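Side-chain contacts in Poly(A) ribonuclease POP2 (Saccharomyces cerevisiae, PDB 1UOC), which degrades RNA from the 3' end with a preference for poly(A), and is probably a catalytic subunit of the CCR4-NOT mRNA deadenylase complex: residues A[169-174]-A[178-183]; A[236-241]-A[251-256]. All blocks are in the same frame, centred on the assembly; numbering follows the deposited sequence.

Contact 1 (169-174 with 178-183) and contact 2 (236-241 with 251-256) lie on opposite sides of the centre of the nuclease domain, with centres about 29 Å apart and no touch between them. Each joins a helix to a nearby loop, but they have no element in common: contact 1 involves helix 165-174 and the link to the helix that follows, contact 2 the loop before helix 247-264 and that helix itself. Contact 1 is only partly buried and mixes an amide with a thioether and two apolar residues. Contact 2 is buried and made of leucine methyl groups. Neither has a hydrogen bond between its segments.

Contact 1 (A[169-174]-A[178-183]); sequences FLINIL and SMPNNK
Asn-172 brings the one side-chain amide of this contact up to Met-179, and its ND2 lies 3.0 Å from Met-179 CG, so close that the exact placement of the two groups is doubtful. The amide reaches the loop because Asn-172 CG stands anti to the backbone N (chi1 -168°). The methionine chain runs across it at roughly a right angle and, bent at chi2 and chi3, brings its sulfur against Ile-171. There SD meets the branch methyl CG2 of Ile-171 at 4.0 Å. The same methyl faces Pro-180 CD at 4.3 Å, so Ile-171 is covered by two consecutive loop residues. With an alanine in place of Met-179, Ile-171 CG2 would probably lose its sulfur contact, and Met-69 of helix 61-73 the side chain that rests on it. Ile-171 also packs against Trp-189, Val-190 and Tyr-193 of helix 183-193 and touches the bound xenon. Asn-182 then takes the N-cap position of helix 183-193. The arrangement is the link between two consecutive helices of the DEDD nuclease domain, the first of which carries Asp-166, a predicted ligand of the catalytic metal.

Contact 2 (A[236-241]-A[251-256]); sequences LGLPRF and SLLMLL
Leu-238 reaches from the loop after helix 229-235 onto Leu-253 and Leu-256, two residues on one flank of helix 247-264 in this DEDD nuclease fold. The loop starts at a Schellman motif, in which Gly-237 leaves the preceding helix with a positive phi of 76°, and Leu-238 is the next residue along. Along the second segment, Ser-251 comes first and belongs to the side that meets the sheet: its carbonyl accepts a bond from Ser-42 OG, and its own hydroxyl is bonded to Gly-248 O. Leu-252 O takes Leu-256 N at 3.0 Å. Leu-253 is the first to meet the loop, and it lies next to Gln-250, predicted to bind the catalytic metal. Its CG is anti to the backbone N (chi1 -171°), which carries the methyl CD1 outward to Leu-238 CD1 at 3.9 Å, the two side chains running antiparallel where they pass. Leu-253 also packs on Leu-229 and Ala-233 of helix 229-235, and Ala-233 is touched by Leu-238 as well. Met-254 and Leu-255 face strand 40-48, packing on Ser-44 and on His-40 and Ser-42 respectively. One helical turn beyond Leu-253, Leu-256 points back to the loop. The fork of Leu-238 thus serves both leucines, and its second methyl, CD2, makes the looser approach, 4.5 Å from Leu-256 CD2.

Contact 1 (A[169-174]-A[178-183])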
loop_
_atom_site.group_PDB
_atom_site.type_symbol
_atom_site.label_atom_id
_atom_site.label_comp_id
_atom_site.label_asym_id
_atom_site.label_seq_id
_atom_site.Cartn_x
_atom_site.Cartn_y
_atom_site.Cartn_z
ATOM N N PHE A 169 8.148 1.329 6.901
ATOM C CA PHE A 169 9.090 1.524 5.805
ATOM C C PHE A 169 8.991 2.939 5.214
ATOM O O PHE A 169 9.985 3.663 5.174
ATOM C CB PHE A 169 8.835 0.479 4.713
ATOM C CG PHE A 169 9.223 0.932 3.327
ATOM C CD1 PHE A 169 10.540 1.292 3.035
ATOM C CD2 PHE A 169 8.262 1.030 2.325
ATOM C CE1 PHE A 169 10.889 1.747 1.760
ATOM C CE2 PHE A 169 8.593 1.476 1.060
ATOM C CZ PHE A 169 9.911 1.840 0.769
ATOM N N LEU A 170 7.802 3.325 4.753
ATOM C CA LEU A 170 7.600 4.657 4.182
ATOM C C LEU A 170 8.191 5.746 5.067
ATOM O O LEU A 170 8.956 6.591 4.599
ATOM C CB LEU A 170 6.110 4.947 3.964
ATOM C CG LEU A 170 5.531 4.630 2.584
ATOM C CD1 LEU A 170 4.100 5.149 2.483
ATOM C CD2 LEU A 170 6.400 5.283 1.519
ATOM N N ILE A 171 7.825 5.728 6.345
ATOM C CA ILE A 171 8.330 6.704 7.297
ATOM C C ILE A 171 9.851 6.608 7.375
ATOM O O ILE A 171 10.538 7.618 7.471
ATOM C CB ILE A 171 7.725 6.472 8.718
ATOM C CG1 ILE A 171 6.792 7.625 9.078
ATOM C CG2 ILE A 171 8.832 6.359 9.772
ATOM C CD1 ILE A 171 6.302 7.568 10.497
ATOM N N ASN A 172 10.366 5.386 7.331
ATOM C CA ASN A 172 11.803 5.150 7.419
ATOM C C ASN A 172 12.591 5.819 6.289
ATOM O O ASN A 172 13.708 6.300 6.498
ATOM C CB ASN A 172 12.083 3.648 7.406
ATOM C CG ASN A 172 13.514 3.322 7.775
ATOM O OD1 ASN A 172 14.083 2.345 7.291
ATOM N ND2 ASN A 172 14.099 4.133 8.645
ATOM N N ILE A 173 12.014 5.837 5.092
ATOM C CA ILE A 173 12.679 6.444 3.945
ATOM C C ILE A 173 12.395 7.939 3.871
ATOM O O ILE A 173 13.286 8.735 3.573
ATOM C CB ILE A 173 12.248 5.781 2.618
ATOM C CG1 ILE A 173 10.749 5.963 2.388
ATOM C CG2 ILE A 173 12.592 4.311 2.644
ATOM C CD1 ILE A 173 10.262 5.432 1.047
ATOM N N LEU A 174 11.154 8.320 4.153
ATOM C CA LEU A 174 10.760 9.728 4.122
ATOM C C LEU A 174 11.525 10.562 5.141
ATOM O O LEU A 174 11.718 11.761 4.948
ATOM C CB LEU A 174 9.257 9.872 4.387
ATOM C CG LEU A 174 8.296 9.508 3.258
ATOM C CD1 LEU A 174 6.866 9.506 3.786
ATOM C CD2 LEU A 174 8.452 10.504 2.115
ATOM N N SER A 178 16.208 8.477 10.605
ATOM C CA SER A 178 16.125 8.587 12.056
ATOM C C SER A 178 14.787 8.032 12.538
ATOM O O SER A 178 13.913 8.776 12.985
ATOM C CB SER A 178 16.263 10.054 12.484
ATOM O OG SER A 178 17.517 10.595 12.100
ATOM N N MET A 179 14.634 6.719 12.427
ATOM C CA MET A 179 13.416 6.035 12.839
ATOM C C MET A 179 13.047 6.359 14.277
ATOM O O MET A 179 13.920 6.482 15.134
ATOM C CB MET A 179 13.603 4.525 12.706
ATOM C CG MET A 179 13.036 3.940 11.436
ATOM S SD MET A 179 11.247 3.756 11.522
ATOM C CE MET A 179 11.130 2.209 12.397
ATOM N N PRO A 180 11.744 6.523 14.560
ATOM C CA PRO A 180 11.308 6.826 15.924
ATOM C C PRO A 180 11.822 5.754 16.881
ATOM O O PRO A 180 12.353 4.731 16.442
ATOM C CB PRO A 180 9.791 6.842 15.799
ATOM C CG PRO A 180 9.610 7.450 14.449
ATOM C CD PRO A 180 10.628 6.695 13.613
ATOM N N ASN A 181 11.647 5.976 18.181
ATOM C CA ASN A 181 12.154 5.038 19.177
ATOM C C ASN A 181 11.091 4.276 19.967
ATOM O O ASN A 181 11.412 3.420 20.788
ATOM C CB ASN A 181 13.078 5.795 20.135
ATOM C CG ASN A 181 14.149 4.911 20.726
ATOM O OD1 ASN A 181 13.861 4.025 21.530
ATOM N ND2 ASN A 181 15.396 5.140 20.324
ATOM N N ASN A 182 9.826 4.585 19.723
ATOM C CA ASN A 182 8.741 3.913 20.424
ATOM C C ASN A 182 7.434 4.042 19.654
ATOM O O ASN A 182 7.250 4.981 18.879
ATOM C CB ASN A 182 8.569 4.502 21.827
ATOM C CG ASN A 182 8.344 6.002 21.806
ATOM O OD1 ASN A 182 9.273 6.776 21.582
ATOM N ND2 ASN A 182 7.105 6.418 22.033
ATOM N N LYS A 183 6.531 3.092 19.889
ATOM C CA LYS A 183 5.229 3.047 19.232
ATOM C C LYS A 183 4.557 4.421 19.181
ATOM O O LYS A 183 4.138 4.887 18.120
ATOM C CB LYS A 183 4.319 2.060 19.970
ATOM C CG LYS A 183 3.096 1.630 19.177
ATOM C CD LYS A 183 2.158 0.779 20.019
ATOM C CE LYS A 183 1.192 1.638 20.827
ATOM N NZ LYS A 183 0.174 2.312 19.962
#

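Contact 2 (A[236-241]-A[251-256])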
loop_
_atom_site.group_PDB
_atom_site.type_symbol
_atom_site.label_atom_id
_atom_site.label_comp_id
_atom_site.label_asym_id
_atom_site.label_seq_id
_atom_site.Cartn_x
_atom_site.Cartn_y
_atom_site.Cartn_z
ATOM N N LEU A 236 -16.273 -9.806 -2.611
ATOM C CA LEU A 236 -16.801 -8.667 -3.343
ATOM C C LEU A 236 -17.010 -9.080 -4.793
ATOM O O LEU A 236 -17.523 -8.315 -5.612
ATOM C CB LEU A 236 -15.840 -7.482 -3.253
ATOM C CG LEU A 236 -15.807 -6.788 -1.892
ATOM C CD1 LEU A 236 -14.554 -5.935 -1.764
ATOM C CD2 LEU A 236 -17.067 -5.954 -1.734
ATOM N N GLY A 237 -16.596 -10.306 -5.097
ATOM C CA GLY A 237 -16.754 -10.835 -6.437
ATOM C C GLY A 237 -15.796 -10.327 -7.497
ATOM O O GLY A 237 -16.202 -10.127 -8.642
ATOM N N LEU A 238 -14.535 -10.119 -7.132
ATOM C CA LEU A 238 -13.528 -9.657 -8.085
ATOM C C LEU A 238 -12.797 -10.868 -8.652
ATOM O O LEU A 238 -12.249 -11.678 -7.904
ATOM C CB LEU A 238 -12.526 -8.729 -7.397
ATOM C CG LEU A 238 -12.932 -7.268 -7.227
ATOM C CD1 LEU A 238 -12.216 -6.706 -6.011
ATOM C CD2 LEU A 238 -12.607 -6.477 -8.498
ATOM N N PRO A 239 -12.782 -11.012 -9.988
ATOM C CA PRO A 239 -12.108 -12.143 -10.629
ATOM C C PRO A 239 -10.645 -12.229 -10.238
ATOM O O PRO A 239 -10.003 -11.215 -10.002
ATOM C CB PRO A 239 -12.285 -11.849 -12.118
ATOM C CG PRO A 239 -13.596 -11.165 -12.151
ATOM C CD PRO A 239 -13.489 -10.199 -10.990
ATOM N N ARG A 240 -10.120 -13.442 -10.183
ATOM C CA ARG A 240 -8.728 -13.651 -9.833
ATOM C C ARG A 240 -7.803 -13.340 -11.000
ATOM O O ARG A 240 -7.032 -14.208 -11.419
ATOM C CB ARG A 240 -8.481 -15.101 -9.399
ATOM C CG ARG A 240 -8.372 -15.304 -7.896
ATOM C CD ARG A 240 -9.727 -15.372 -7.243
ATOM N NE ARG A 240 -9.650 -15.643 -5.805
ATOM C CZ ARG A 240 -8.850 -16.546 -5.238
ATOM N NH1 ARG A 240 -8.024 -17.280 -5.973
ATOM N NH2 ARG A 240 -8.904 -16.747 -3.926
ATOM N N PHE A 241 -7.867 -12.122 -11.534
ATOM C CA PHE A 241 -6.965 -11.771 -12.632
ATOM C C PHE A 241 -5.525 -11.890 -12.124
ATOM O O PHE A 241 -5.230 -11.541 -10.973
ATOM C CB PHE A 241 -7.216 -10.345 -13.124
ATOM C CG PHE A 241 -8.474 -10.189 -13.931
ATOM C CD1 PHE A 241 -9.581 -9.530 -13.406
ATOM C CD2 PHE A 241 -8.543 -10.677 -15.228
ATOM C CE1 PHE A 241 -10.733 -9.359 -14.164
ATOM C CE2 PHE A 241 -9.695 -10.509 -15.996
ATOM C CZ PHE A 241 -10.792 -9.848 -15.466
ATOM N N SER A 251 -1.727 -3.277 -4.928
ATOM C CA SER A 251 -2.184 -1.957 -4.505
ATOM C C SER A 251 -3.498 -1.706 -5.223
ATOM O O SER A 251 -4.438 -1.164 -4.653
ATOM C CB SER A 251 -1.153 -0.859 -4.842
ATOM O OG SER A 251 -1.011 -0.662 -6.249
ATOM N N LEU A 252 -3.568 -2.138 -6.477
ATOM C CA LEU A 252 -4.777 -1.989 -7.266
ATOM C C LEU A 252 -5.968 -2.751 -6.654
ATOM O O LEU A 252 -7.066 -2.207 -6.530
ATOM C CB LEU A 252 -4.523 -2.467 -8.704
ATOM C CG LEU A 252 -5.764 -2.613 -9.597
ATOM C CD1 LEU A 252 -6.550 -1.299 -9.661
ATOM C CD2 LEU A 252 -5.316 -3.056 -10.987
ATOM N N LEU A 253 -5.744 -4.002 -6.267
ATOM C CA LEU A 253 -6.801 -4.833 -5.689
ATOM C C LEU A 253 -7.309 -4.219 -4.396
ATOM O O LEU A 253 -8.509 -4.221 -4.108
ATOM C CB LEU A 253 -6.272 -6.257 -5.412
ATOM C CG LEU A 253 -7.303 -7.321 -5.000
ATOM C CD1 LEU A 253 -8.410 -7.396 -6.043
ATOM C CD2 LEU A 253 -6.627 -8.690 -4.852
ATOM N N MET A 254 -6.364 -3.708 -3.620
ATOM C CA MET A 254 -6.617 -3.067 -2.338
ATOM C C MET A 254 -7.575 -1.897 -2.505
ATOM O O MET A 254 -8.608 -1.824 -1.843
ATOM C CB MET A 254 -5.280 -2.566 -1.792
ATOM C CG MET A 254 -5.200 -2.338 -0.306
ATOM S SD MET A 254 -3.553 -1.740 0.143
ATOM C CE MET A 254 -2.564 -3.129 -0.397
ATOM N N LEU A 255 -7.229 -0.971 -3.397
ATOM C CA LEU A 255 -8.057 0.214 -3.648
ATOM C C LEU A 255 -9.456 -0.124 -4.202
ATOM O O LEU A 255 -10.456 0.482 -3.815
ATOM C CB LEU A 255 -7.328 1.141 -4.625
ATOM C CG LEU A 255 -7.967 2.495 -4.895
ATOM C CD1 LEU A 255 -8.002 3.295 -3.585
ATOM C CD2 LEU A 255 -7.186 3.240 -5.973
ATOM N N LEU A 256 -9.510 -1.077 -5.127
ATOM C CA LEU A 256 -10.772 -1.510 -5.733
ATOM C C LEU A 256 -11.671 -2.048 -4.632
ATOM O O LEU A 256 -12.858 -1.733 -4.555
ATOM C CB LEU A 256 -10.494 -2.627 -6.748
ATOM C CG LEU A 256 -10.670 -2.443 -8.255
ATOM C CD1 LEU A 256 -10.646 -0.977 -8.638
ATOM C CD2 LEU A 256 -9.569 -3.245 -8.960
#